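Local coordinates for protein SAM-dependent methyltransferase (Exiguobacterium sibiricum 255-15, PDB 3D2L) that probably transfers a methyl group from S-adenosylmethionine to a substrate, as a member of the methyltransferase domain family, at residues E56-D61 against L91-P96; L49-H54 against T101-S106; D105-L110 against Q118-A123. One frame throughout, in Å; residues are numbered along the deposited sequence.

Interaction 1. Residues E56-D61 against L91-P96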
ATOM      1  N   GLU A  56      16.599  -6.863   3.472  1.00 33.83           N
ATOM      2  CA  GLU A  56      16.095  -7.805   4.480  1.00 33.72           C
ATOM      3  C   GLU A  56      14.693  -7.264   4.808  1.00 33.85           C
ATOM      4  O   GLU A  56      14.575  -6.277   5.495  1.00 35.42           O
ATOM      5  CB  GLU A  56      16.964  -7.813   5.739  1.00 34.52           C
ATOM      6  CG  GLU A  56      18.480  -7.995   5.476  1.00 46.90           C
ATOM      7  CD  GLU A  56      18.822  -9.316   4.784  1.00 58.04           C
ATOM      8  OE1 GLU A  56      18.281 -10.361   5.224  1.00 64.29           O
ATOM      9  OE2 GLU A  56      19.647  -9.303   3.820  1.00 61.08           O
ATOM     10  N   VAL A  57      13.633  -7.932   4.354  1.00 33.84           N
ATOM     11  CA  VAL A  57      12.275  -7.398   4.467  1.00 34.76           C
ATOM     12  C   VAL A  57      11.371  -8.189   5.367  1.00 31.25           C
ATOM     13  O   VAL A  57      11.455  -9.419   5.459  1.00 29.85           O
ATOM     14  CB  VAL A  57      11.600  -7.294   3.032  1.00 35.77           C
ATOM     15  CG1 VAL A  57      10.313  -6.408   3.062  1.00 40.23           C
ATOM     16  CG2 VAL A  57      12.559  -6.711   2.070  1.00 37.44           C
ATOM     17  N   THR A  58      10.499  -7.460   6.044  1.00 30.31           N
ATOM     18  CA  THR A  58       9.468  -8.033   6.874  1.00 30.71           C
ATOM     19  C   THR A  58       8.178  -7.401   6.387  1.00 32.86           C
ATOM     20  O   THR A  58       8.136  -6.176   6.184  1.00 33.47           O
ATOM     21  CB  THR A  58       9.675  -7.690   8.346  1.00 33.60           C
ATOM     22  OG1 THR A  58      10.898  -8.254   8.789  1.00 35.90           O
ATOM     23  CG2 THR A  58       8.560  -8.218   9.171  1.00 32.78           C
ATOM     24  N   GLY A  59       7.160  -8.229   6.123  1.00 30.47           N
ATOM     25  CA  GLY A  59       5.862  -7.755   5.705  1.00 29.81           C
ATOM     26  C   GLY A  59       4.810  -7.808   6.806  1.00 30.47           C
ATOM     27  O   GLY A  59       4.745  -8.739   7.602  1.00 29.37           O
ATOM     28  N   VAL A  60       3.922  -6.824   6.825  1.00 28.65           N
ATOM     29  CA  VAL A  60       2.867  -6.748   7.815  1.00 31.91           C
ATOM     30  C   VAL A  60       1.552  -6.342   7.149  1.00 31.89           C
ATOM     31  O   VAL A  60       1.533  -5.470   6.291  1.00 31.83           O
ATOM     32  CB  VAL A  60       3.240  -5.689   8.884  1.00 35.37           C
ATOM     33  CG1 VAL A  60       2.061  -5.302   9.688  1.00 39.45           C
ATOM     34  CG2 VAL A  60       4.385  -6.193   9.785  1.00 35.40           C
ATOM     35  N   ASP A  61       0.462  -7.020   7.508  1.00 34.63           N
ATOM     36  CA  ASP A  61      -0.884  -6.679   7.020  1.00 36.18           C
ATOM     37  C   ASP A  61      -1.936  -7.127   8.055  1.00 34.45           C
ATOM     38  O   ASP A  61      -1.676  -8.002   8.882  1.00 31.43           O
ATOM     39  CB  ASP A  61      -1.131  -7.377   5.703  1.00 35.97           C
ATOM     40  CG  ASP A  61      -2.262  -6.772   4.927  1.00 40.29           C
ATOM     41  OD1 ASP A  61      -2.052  -5.716   4.296  1.00 42.00           O
ATOM     42  OD2 ASP A  61      -3.339  -7.382   4.873  1.00 37.07           O
ATOM     43  N   LEU A  91       2.170  -0.785  14.897  1.00 41.25           N
ATOM     44  CA  LEU A  91       3.266  -1.685  14.551  1.00 42.19           C
ATOM     45  C   LEU A  91       4.127  -1.986  15.734  1.00 45.37           C
ATOM     46  O   LEU A  91       4.373  -1.128  16.579  1.00 44.96           O
ATOM     47  CB  LEU A  91       4.214  -1.102  13.524  1.00 42.75           C
ATOM     48  CG  LEU A  91       3.658  -0.779  12.173  1.00 46.22           C
ATOM     49  CD1 LEU A  91       4.815  -0.176  11.387  1.00 45.50           C
ATOM     50  CD2 LEU A  91       3.106  -2.079  11.565  1.00 50.19           C
ATOM     51  N   GLU A  92       4.642  -3.199  15.760  1.00 45.16           N
ATOM     52  CA  GLU A  92       5.539  -3.560  16.820  1.00 46.07           C
ATOM     53  C   GLU A  92       6.396  -4.708  16.340  1.00 46.05           C
ATOM     54  O   GLU A  92       5.914  -5.831  16.179  1.00 47.79           O
ATOM     55  CB  GLU A  92       4.768  -3.881  18.095  1.00 45.56           C
ATOM     56  CG  GLU A  92       5.693  -3.962  19.312  1.00 52.63           C
ATOM     57  CD  GLU A  92       4.956  -3.798  20.624  1.00 47.13           C
ATOM     58  OE1 GLU A  92       3.705  -3.721  20.620  1.00 53.29           O
ATOM     59  OE2 GLU A  92       5.645  -3.741  21.649  1.00 43.54           O
ATOM     60  N   LEU A  93       7.656  -4.388  16.054  1.00 44.92           N
ATOM     61  CA  LEU A  93       8.628  -5.361  15.591  1.00 46.42           C
ATOM     62  C   LEU A  93       9.754  -5.403  16.598  1.00 47.36           C
ATOM     63  O   LEU A  93      10.099  -4.385  17.184  1.00 46.32           O
ATOM     64  CB  LEU A  93       9.120  -4.996  14.195  1.00 46.26           C
ATOM     65  CG  LEU A  93       8.023  -5.122  13.139  1.00 44.91           C
ATOM     66  CD1 LEU A  93       8.428  -4.441  11.856  1.00 43.84           C
ATOM     67  CD2 LEU A  93       7.648  -6.611  12.883  1.00 46.11           C
ATOM     68  N   PRO A  94      10.307  -6.596  16.829  1.00 50.82           N
ATOM     69  CA  PRO A  94      11.376  -6.754  17.813  1.00 52.78           C
ATOM     70  C   PRO A  94      12.741  -6.308  17.312  1.00 54.21           C
ATOM     71  O   PRO A  94      13.510  -5.718  18.078  1.00 56.81           O
ATOM     72  CB  PRO A  94      11.372  -8.261  18.088  1.00 53.89           C
ATOM     73  CG  PRO A  94      10.848  -8.876  16.811  1.00 50.95           C
ATOM     74  CD  PRO A  94       9.931  -7.876  16.195  1.00 50.60           C
ATOM     75  N   GLU A  95      13.041  -6.597  16.045  1.00 54.85           N
ATOM     76  CA  GLU A  95      14.332  -6.244  15.458  1.00 52.69           C
ATOM     77  C   GLU A  95      14.248  -4.857  14.828  1.00 51.22           C
ATOM     78  O   GLU A  95      13.182  -4.437  14.365  1.00 49.02           O
ATOM     79  CB  GLU A  95      14.775  -7.289  14.415  1.00 53.21           C
ATOM     80  CG  GLU A  95      14.931  -8.718  14.973  1.00 55.87           C
ATOM     81  N   PRO A  96      15.387  -4.149  14.789  1.00 49.81           N
ATOM     82  CA  PRO A  96      15.402  -2.778  14.234  1.00 48.09           C
ATOM     83  C   PRO A  96      15.210  -2.733  12.725  1.00 41.61           C
ATOM     84  O   PRO A  96      15.601  -3.692  12.008  1.00 42.72           O
ATOM     85  CB  PRO A  96      16.807  -2.268  14.599  1.00 50.77           C
ATOM     86  CG  PRO A  96      17.660  -3.521  14.762  1.00 50.93           C
ATOM     87  CD  PRO A  96      16.720  -4.602  15.242  1.00 49.52           C
TER
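Thr-58, Val-60, Leu-91 and Leu-93 meet through methyl groups alone; no flat group of either segment, whether ring, amide or carboxylate, takes part, and methyls face methyls. Two pairs carry the contact. Val-60 CG1 comes within 3.9 Å of Leu-91 CD2, the two side chains inclined to one another. This branch of Val-60 stands opposite the backbone N (chi1 164°), while CG2 turns toward Leu-93 and stays 4.5 Å from Leu-93 CD2. In the second pair, Thr-58 CG2 lies 4.1 Å from Leu-93 CD2, and the side chains run past each other in opposite senses. With Thr-58 OG1 beside the backbone N (chi1 -63°), CG2 stands opposite that N and faces Leu-93. Leu-93 CD2 therefore lies between the methyls of Thr-58 and Val-60, slightly nearer the threonine. The contact is modest, burying 147 Å² in all, and no hydrogen bond crosses it.

The alternation of strand 56-61 brings Thr-58 and Val-60 to one face, and the same two-residue spacing serves Leu-91 and Leu-93. The pairs are matched in reverse order, the loop running against the strand. Leu-91 and Leu-93 also reach Ile-40 and Ala-38 of the adjoining strand 36-40, and Gln-86 touches both leucines and Val-60. The arrangement belongs to the Rossmann-like fold of class I methyltransferases: the connection leading into strand 97-102 lies across one face of the parallel strands 56-61 and 36-40.

Interaction 2. Residues L49-H54 against T101-S106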
ATOM      1  N   LEU A  49       7.906  -9.268  -1.898  1.00 28.83           N
ATOM      2  CA  LEU A  49       8.817 -10.276  -2.469  1.00 29.87           C
ATOM      3  C   LEU A  49       9.861  -9.695  -3.422  1.00 30.23           C
ATOM      4  O   LEU A  49      11.004 -10.220  -3.462  1.00 30.09           O
ATOM      5  CB  LEU A  49       8.019 -11.414  -3.138  1.00 29.26           C
ATOM      6  CG  LEU A  49       7.081 -12.206  -2.205  1.00 34.90           C
ATOM      7  CD1 LEU A  49       6.559 -13.436  -2.947  1.00 31.71           C
ATOM      8  CD2 LEU A  49       7.792 -12.620  -0.913  1.00 36.65           C
ATOM      9  N   LEU A  50       9.493  -8.663  -4.208  1.00 27.53           N
ATOM     10  CA  LEU A  50      10.444  -7.955  -5.074  1.00 29.75           C
ATOM     11  C   LEU A  50      11.453  -7.186  -4.239  1.00 29.72           C
ATOM     12  O   LEU A  50      12.630  -7.172  -4.552  1.00 31.36           O
ATOM     13  CB  LEU A  50       9.737  -7.032  -6.087  1.00 30.60           C
ATOM     14  CG  LEU A  50       8.891  -7.824  -7.077  1.00 28.51           C
ATOM     15  CD1 LEU A  50       8.116  -6.879  -7.928  1.00 32.26           C
ATOM     16  CD2 LEU A  50       9.769  -8.792  -7.933  1.00 26.28           C
ATOM     17  N   LEU A  51      10.977  -6.545  -3.175  1.00 29.03           N
ATOM     18  CA  LEU A  51      11.848  -5.868  -2.220  1.00 29.59           C
ATOM     19  C   LEU A  51      12.815  -6.834  -1.570  1.00 27.82           C
ATOM     20  O   LEU A  51      13.994  -6.505  -1.375  1.00 27.79           O
ATOM     21  CB  LEU A  51      10.973  -5.205  -1.141  1.00 28.65           C
ATOM     22  CG  LEU A  51      10.205  -3.959  -1.618  1.00 32.88           C
ATOM     23  CD1 LEU A  51       9.198  -3.466  -0.571  1.00 29.83           C
ATOM     24  CD2 LEU A  51      11.207  -2.863  -1.965  1.00 32.42           C
ATOM     25  N   ALA A  52      12.346  -8.044  -1.264  1.00 29.16           N
ATOM     26  CA  ALA A  52      13.205  -9.076  -0.608  1.00 28.16           C
ATOM     27  C   ALA A  52      14.437  -9.442  -1.460  1.00 32.43           C
ATOM     28  O   ALA A  52      15.429  -9.986  -0.949  1.00 29.79           O
ATOM     29  CB  ALA A  52      12.405 -10.316  -0.303  1.00 25.65           C
ATOM     30  N   ASP A  53      14.377  -9.131  -2.748  1.00 30.69           N
ATOM     31  CA  ASP A  53      15.523  -9.349  -3.613  1.00 30.45           C
ATOM     32  C   ASP A  53      16.611  -8.292  -3.415  1.00 31.17           C
ATOM     33  O   ASP A  53      17.694  -8.441  -3.930  1.00 27.80           O
ATOM     34  CB  ASP A  53      15.085  -9.440  -5.068  1.00 31.31           C
ATOM     35  CG  ASP A  53      14.222 -10.651  -5.324  1.00 34.44           C
ATOM     36  OD1 ASP A  53      14.269 -11.613  -4.526  1.00 36.04           O
ATOM     37  OD2 ASP A  53      13.506 -10.660  -6.334  1.00 37.18           O
ATOM     38  N   HIS A  54      16.346  -7.243  -2.637  1.00 29.06           N
ATOM     39  CA  HIS A  54      17.329  -6.183  -2.435  1.00 29.30           C
ATOM     40  C   HIS A  54      17.578  -5.811  -0.999  1.00 31.68           C
ATOM     41  O   HIS A  54      18.591  -5.177  -0.702  1.00 33.78           O
ATOM     42  CB  HIS A  54      16.866  -4.920  -3.178  1.00 28.49           C
ATOM     43  CG  HIS A  54      16.573  -5.165  -4.624  1.00 28.31           C
ATOM     44  ND1 HIS A  54      17.563  -5.202  -5.587  1.00 28.40           N
ATOM     45  CD2 HIS A  54      15.413  -5.428  -5.266  1.00 28.99           C
ATOM     46  CE1 HIS A  54      17.018  -5.463  -6.760  1.00 25.53           C
ATOM     47  NE2 HIS A  54      15.718  -5.621  -6.594  1.00 26.86           N
ATOM     48  N   THR A 101       8.080   1.012   4.496  1.00 28.31           N
ATOM     49  CA  THR A 101       7.414   1.304   3.257  1.00 28.24           C
ATOM     50  C   THR A 101       5.920   1.026   3.388  1.00 27.98           C
ATOM     51  O   THR A 101       5.497  -0.002   3.924  1.00 28.46           O
ATOM     52  CB  THR A 101       8.015   0.521   2.035  1.00 29.75           C
ATOM     53  OG1 THR A 101       8.040  -0.897   2.313  1.00 29.99           O
ATOM     54  CG2 THR A 101       9.436   1.017   1.764  1.00 27.53           C
ATOM     55  N   ILE A 102       5.122   1.936   2.845  1.00 27.59           N
ATOM     56  CA  ILE A 102       3.666   1.788   2.855  1.00 28.98           C
ATOM     57  C   ILE A 102       3.244   2.121   1.447  1.00 30.65           C
ATOM     58  O   ILE A 102       2.962   3.262   1.095  1.00 30.85           O
ATOM     59  CB  ILE A 102       2.962   2.705   3.870  1.00 28.72           C
ATOM     60  CG1 ILE A 102       3.711   2.746   5.192  1.00 29.65           C
ATOM     61  CG2 ILE A 102       1.549   2.234   4.056  1.00 25.19           C
ATOM     62  CD1 ILE A 102       2.950   3.539   6.268  1.00 30.05           C
ATOM     63  N   LEU A 103       3.183   1.080   0.643  1.00 32.73           N
ATOM     64  CA  LEU A 103       3.069   1.224  -0.788  1.00 31.20           C
ATOM     65  C   LEU A 103       1.718   0.971  -1.395  1.00 32.57           C
ATOM     66  O   LEU A 103       0.839   0.360  -0.785  1.00 31.76           O
ATOM     67  CB  LEU A 103       4.094   0.275  -1.444  1.00 30.21           C
ATOM     68  CG  LEU A 103       5.545   0.363  -1.004  1.00 29.75           C
ATOM     69  CD1 LEU A 103       6.354  -0.723  -1.762  1.00 29.62           C
ATOM     70  CD2 LEU A 103       6.119   1.739  -1.250  1.00 31.56           C
ATOM     71  N   CYS A 104       1.573   1.497  -2.619  1.00 31.83           N
ATOM     72  CA  CYS A 104       0.389   1.309  -3.452  1.00 30.65           C
ATOM     73  C   CYS A 104      -0.901   1.765  -2.780  1.00 27.90           C
ATOM     74  O   CYS A 104      -1.874   1.041  -2.735  1.00 28.61           O
ATOM     75  CB  CYS A 104       0.290  -0.139  -3.873  1.00 31.09           C
ATOM     76  SG  CYS A 104       1.874  -0.740  -4.620  1.00 35.79           S
ATOM     77  N   ASP A 105      -0.889   2.998  -2.289  1.00 29.23           N
ATOM     78  CA  ASP A 105      -2.050   3.620  -1.643  1.00 25.89           C
ATOM     79  C   ASP A 105      -2.643   2.854  -0.458  1.00 27.35           C
ATOM     80  O   ASP A 105      -3.793   3.096  -0.037  1.00 25.21           O
ATOM     81  CB  ASP A 105      -3.138   4.084  -2.651  1.00 26.82           C
ATOM     82  CG  ASP A 105      -3.656   2.967  -3.565  1.00 33.21           C
ATOM     83  OD1 ASP A 105      -3.022   2.736  -4.603  1.00 27.87           O
ATOM     84  OD2 ASP A 105      -4.707   2.360  -3.274  1.00 28.25           O
ATOM     85  N   SER A 106      -1.840   1.971   0.139  1.00 29.06           N
ATOM     86  CA  SER A 106      -2.260   1.242   1.321  0.50 29.08           C
ATOM     87  C   SER A 106      -2.587   2.190   2.481  1.00 27.77           C
ATOM     88  O   SER A 106      -3.486   1.921   3.302  1.00 28.78           O
ATOM     89  CB  SER A 106      -1.154   0.305   1.755  0.50 29.59           C
ATOM     90  OG  SER A 106      -1.636  -0.505   2.791  0.50 29.14           O
TER
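Leu-51 reaches across to Thr-101 and Leu-103 with a single methyl, CD1, which makes all the close approaches here. The apolar part is a leucine pair meeting tip to tip: Leu-51 CD1 stands 4.1 Å from Leu-103 CD1. With only 81 Å² buried, it is a small contact, but all three residues are buried.

The second kind is methyl against hydroxyl. Leu-51 CD1 is 4.0 Å from Thr-101 OG1, a van der Waals approach in which the side chains pass in opposite directions. Thr-101 holds OG1 between its backbone N and carbonyl carbon (chi1 54°), and the polar need of that buried oxygen is met by a hydrogen bond with Asp-39 OD1 of strand 36-40.

Backbone hydrogen bonds act within each segment and none passes between them. His-54 N donates to Leu-51 O at 2.8 Å. On the other side, Leu-103 to Ser-106 form a type I' turn, with Cys-104 and Asp-105 both at positive phi, just beyond strand 97-102.

Asp-39 also touches Leu-51 and Leu-103, so strand 36-40 takes part in the same cluster. Trp-26 of helix 20-30 touches Leu-103, and Val-57 of strand 56-61 packs on Leu-51. Leu-51 of helix 46-51 thus packs against residues of three successive parallel strands of the sheet, 56-61, 36-40 and 97-102.

Interaction 3. Residues D105-L110 against Q118-A123; sequences DSLNYL and QTFDSA
Leu-107 spreads its two methyls over neighbouring residues of helix 113-126: CD1 lies 4.0 Å from Thr-119 CG2, and CD2 lies 4.1 Å from Phe-120 CE1. This joins the loop after strand 97-102 to the helix that follows it, within the alternating strand-and-helix layers of the Rossmann-like methyltransferase fold. A chi1 of -168° sends CG of Leu-107 toward the helix, and a chi2 of 77° spreads the methyls to the two partners. The side chains of Leu-107 and Thr-119 run antiparallel alongside one another, while that of Leu-107 lies roughly perpendicular to that of Phe-120, the methyl approaching the ring obliquely.

The loop residues are held in a 3-10 turn spanning 107-109. Leu-110 N donates to Leu-107 O at 3.2 Å, and one such turn separates the two leucines, so both lean toward the helix. There Ala-123 N donates to Thr-119 O, part of the regular helical ladder.

Phe-120 is enclosed from further sides. Its ring meets that of Phe-135 on strand 131-138 with the planes about 30° apart, and Trp-209 and Leu-210 of helix 203-212 also touch it. Tyr-206 of the same helix touches Leu-107, so the contact, with 143 Å² buried between its segments, is part of a larger apolar layer between helices and sheet.

Thr-119 meets both leucines, one with each branch. Its methyl serves Leu-107; its OG1, hydrogen-bonded to Asp-115 O one helical turn earlier, lies against Leu-110, whose CD1 is 3.4 Å from Thr-119 OG1.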
ATOM      1  N   ASP A 105      -0.889   2.998  -2.289  1.00 29.23           N
ATOM      2  CA  ASP A 105      -2.050   3.620  -1.643  1.00 25.89           C
ATOM      3  C   ASP A 105      -2.643   2.854  -0.458  1.00 27.35           C
ATOM      4  O   ASP A 105      -3.793   3.096  -0.037  1.00 25.21           O
ATOM      5  CB  ASP A 105      -3.138   4.084  -2.651  1.00 26.82           C
ATOM      6  CG  ASP A 105      -3.656   2.967  -3.565  1.00 33.21           C
ATOM      7  OD1 ASP A 105      -3.022   2.736  -4.603  1.00 27.87           O
ATOM      8  OD2 ASP A 105      -4.707   2.360  -3.274  1.00 28.25           O
ATOM      9  N   SER A 106      -1.840   1.971   0.139  1.00 29.06           N
ATOM     10  CA  SER A 106      -2.260   1.242   1.321  0.50 29.08           C
ATOM     11  C   SER A 106      -2.587   2.190   2.481  1.00 27.77           C
ATOM     12  O   SER A 106      -3.486   1.921   3.302  1.00 28.78           O
ATOM     13  CB  SER A 106      -1.154   0.305   1.755  0.50 29.59           C
ATOM     14  OG  SER A 106      -1.636  -0.505   2.791  0.50 29.14           O
ATOM     15  N   LEU A 107      -1.854   3.300   2.561  1.00 28.21           N
ATOM     16  CA  LEU A 107      -2.089   4.271   3.638  1.00 26.24           C
ATOM     17  C   LEU A 107      -3.454   4.861   3.517  1.00 26.85           C
ATOM     18  O   LEU A 107      -4.069   5.252   4.525  1.00 29.10           O
ATOM     19  CB  LEU A 107      -1.008   5.382   3.634  1.00 24.55           C
ATOM     20  CG  LEU A 107      -1.020   6.248   4.904  1.00 24.57           C
ATOM     21  CD1 LEU A 107      -0.403   5.598   6.120  1.00 28.03           C
ATOM     22  CD2 LEU A 107      -0.312   7.558   4.554  1.00 25.22           C
ATOM     23  N   ASN A 108      -3.969   4.941   2.284  1.00 27.97           N
ATOM     24  CA  ASN A 108      -5.304   5.501   2.068  1.00 27.67           C
ATOM     25  C   ASN A 108      -6.503   4.711   2.618  1.00 27.82           C
ATOM     26  O   ASN A 108      -7.614   5.237   2.658  1.00 25.61           O
ATOM     27  CB  ASN A 108      -5.534   5.878   0.585  1.00 27.99           C
ATOM     28  CG  ASN A 108      -4.689   7.030   0.126  1.00 28.02           C
ATOM     29  OD1 ASN A 108      -3.863   6.864  -0.772  1.00 28.38           O
ATOM     30  ND2 ASN A 108      -4.794   8.162   0.795  1.00 22.34           N
ATOM     31  N   TYR A 109      -6.290   3.483   3.073  1.00 27.53           N
ATOM     32  CA  TYR A 109      -7.341   2.694   3.675  1.00 27.37           C
ATOM     33  C   TYR A 109      -7.666   3.177   5.083  1.00 26.91           C
ATOM     34  O   TYR A 109      -8.710   2.862   5.590  1.00 26.23           O
ATOM     35  CB  TYR A 109      -7.004   1.208   3.667  1.00 26.15           C
ATOM     36  CG  TYR A 109      -7.083   0.633   2.262  1.00 27.06           C
ATOM     37  CD1 TYR A 109      -8.300   0.334   1.659  1.00 29.06           C
ATOM     38  CD2 TYR A 109      -5.926   0.328   1.583  1.00 29.49           C
ATOM     39  CE1 TYR A 109      -8.331  -0.199   0.326  1.00 30.50           C
ATOM     40  CE2 TYR A 109      -5.940  -0.177   0.303  1.00 35.11           C
ATOM     41  CZ  TYR A 109      -7.136  -0.441  -0.319  1.00 32.95           C
ATOM     42  OH  TYR A 109      -7.069  -0.936  -1.595  1.00 35.09           O
ATOM     43  N   LEU A 110      -6.788   3.993   5.676  1.00 28.01           N
ATOM     44  CA  LEU A 110      -7.053   4.562   6.981  1.00 23.66           C
ATOM     45  C   LEU A 110      -8.263   5.425   6.870  1.00 27.00           C
ATOM     46  O   LEU A 110      -8.452   6.072   5.854  1.00 25.17           O
ATOM     47  CB  LEU A 110      -5.867   5.363   7.501  1.00 23.12           C
ATOM     48  CG  LEU A 110      -4.628   4.466   7.725  1.00 23.41           C
ATOM     49  CD1 LEU A 110      -3.402   5.286   8.181  1.00 24.70           C
ATOM     50  CD2 LEU A 110      -4.985   3.379   8.719  1.00 24.54           C
ATOM     51  N   GLN A 118      -1.580   8.098  14.304  1.00 27.47           N
ATOM     52  CA  GLN A 118      -1.189   6.866  15.025  1.00 29.14           C
ATOM     53  C   GLN A 118      -0.212   6.075  14.195  1.00 27.72           C
ATOM     54  O   GLN A 118       0.782   5.518  14.710  1.00 26.79           O
ATOM     55  CB  GLN A 118      -2.437   6.009  15.310  1.00 28.22           C
ATOM     56  CG  GLN A 118      -3.378   6.640  16.308  1.00 35.51           C
ATOM     57  CD  GLN A 118      -4.790   6.068  16.278  1.00 34.70           C
ATOM     58  OE1 GLN A 118      -5.033   4.984  15.750  1.00 33.78           O
ATOM     59  NE2 GLN A 118      -5.731   6.805  16.873  1.00 33.93           N
ATOM     60  N   THR A 119      -0.497   5.963  12.902  1.00 26.79           N
ATOM     61  CA  THR A 119       0.433   5.243  11.995  1.00 25.37           C
ATOM     62  C   THR A 119       1.835   5.884  11.955  1.00 27.46           C
ATOM     63  O   THR A 119       2.875   5.192  12.039  1.00 26.37           O
ATOM     64  CB  THR A 119      -0.188   5.056  10.614  1.00 25.03           C
ATOM     65  OG1 THR A 119      -1.444   4.362  10.751  1.00 23.37           O
ATOM     66  CG2 THR A 119       0.731   4.260   9.664  1.00 27.78           C
ATOM     67  N   PHE A 120       1.865   7.195  11.814  1.00 26.41           N
ATOM     68  CA  PHE A 120       3.144   7.909  11.768  1.00 27.88           C
ATOM     69  C   PHE A 120       3.938   7.826  13.063  1.00 24.43           C
ATOM     70  O   PHE A 120       5.171   7.660  13.032  1.00 24.21           O
ATOM     71  CB  PHE A 120       2.969   9.356  11.330  1.00 26.11           C
ATOM     72  CG  PHE A 120       2.504   9.541   9.928  1.00 27.79           C
ATOM     73  CD1 PHE A 120       2.559   8.512   8.964  1.00 29.23           C
ATOM     74  CD2 PHE A 120       2.083  10.803   9.516  1.00 26.71           C
ATOM     75  CE1 PHE A 120       2.139   8.737   7.683  1.00 24.30           C
ATOM     76  CE2 PHE A 120       1.674  11.036   8.208  1.00 24.51           C
ATOM     77  CZ  PHE A 120       1.719  10.022   7.286  1.00 29.12           C
ATOM     78  N   ASP A 121       3.257   7.978  14.209  1.00 24.95           N
ATOM     79  CA  ASP A 121       3.889   7.774  15.521  1.00 27.26           C
ATOM     80  C   ASP A 121       4.448   6.373  15.679  1.00 27.40           C
ATOM     81  O   ASP A 121       5.527   6.202  16.239  1.00 24.58           O
ATOM     82  CB  ASP A 121       2.898   8.090  16.684  1.00 25.70           C
ATOM     83  CG  ASP A 121       2.798   9.560  16.992  1.00 27.23           C
ATOM     84  OD1 ASP A 121       3.501  10.381  16.349  1.00 26.61           O
ATOM     85  OD2 ASP A 121       1.983   9.918  17.885  1.00 27.36           O
ATOM     86  N   SER A 122       3.714   5.364  15.212  1.00 27.04           N
ATOM     87  CA  SER A 122       4.170   3.982  15.280  0.50 27.94           C
ATOM     88  C   SER A 122       5.439   3.792  14.434  1.00 29.70           C
ATOM     89  O   SER A 122       6.428   3.119  14.855  1.00 27.01           O
ATOM     90  CB  SER A 122       3.020   3.096  14.792  0.50 28.74           C
ATOM     91  OG  SER A 122       3.425   1.791  14.536  0.50 22.57           O
ATOM     92  N   ALA A 123       5.420   4.408  13.257  1.00 25.88           N
ATOM     93  CA  ALA A 123       6.567   4.343  12.330  1.00 28.69           C
ATOM     94  C   ALA A 123       7.788   4.980  13.012  1.00 28.04           C
ATOM     95  O   ALA A 123       8.898   4.417  12.992  1.00 28.89           O
ATOM     96  CB  ALA A 123       6.213   5.059  10.961  1.00 28.51           C
TER

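In the fold
Interactions 1 and 2 use strands of one sheet, and interaction 3 packs on the same sheet through Ile-102. Interaction 2 is on the side of helix 46-51; interactions 1 and 3 are on the side of helix 113-126. Strand 56-61 connects the faces: Val-57 CG2 lies 3.6 Å from Ala-52 N, while Thr-58 and Val-60 face the loop 91-96. In strand 97-102, Thr-101 meets Leu-51 on one face and Ile-102 CD1 lies 4.1 Å from Thr-119 CG2 on the other. Interactions 1 and 3 are linked, in the conformer given, by a probable hydrogen bond, Leu-91 N to Ser-122 OG at 2.9 Å. In class I methyltransferases the methyl donor binds at the carboxyl ends of these parallel strands.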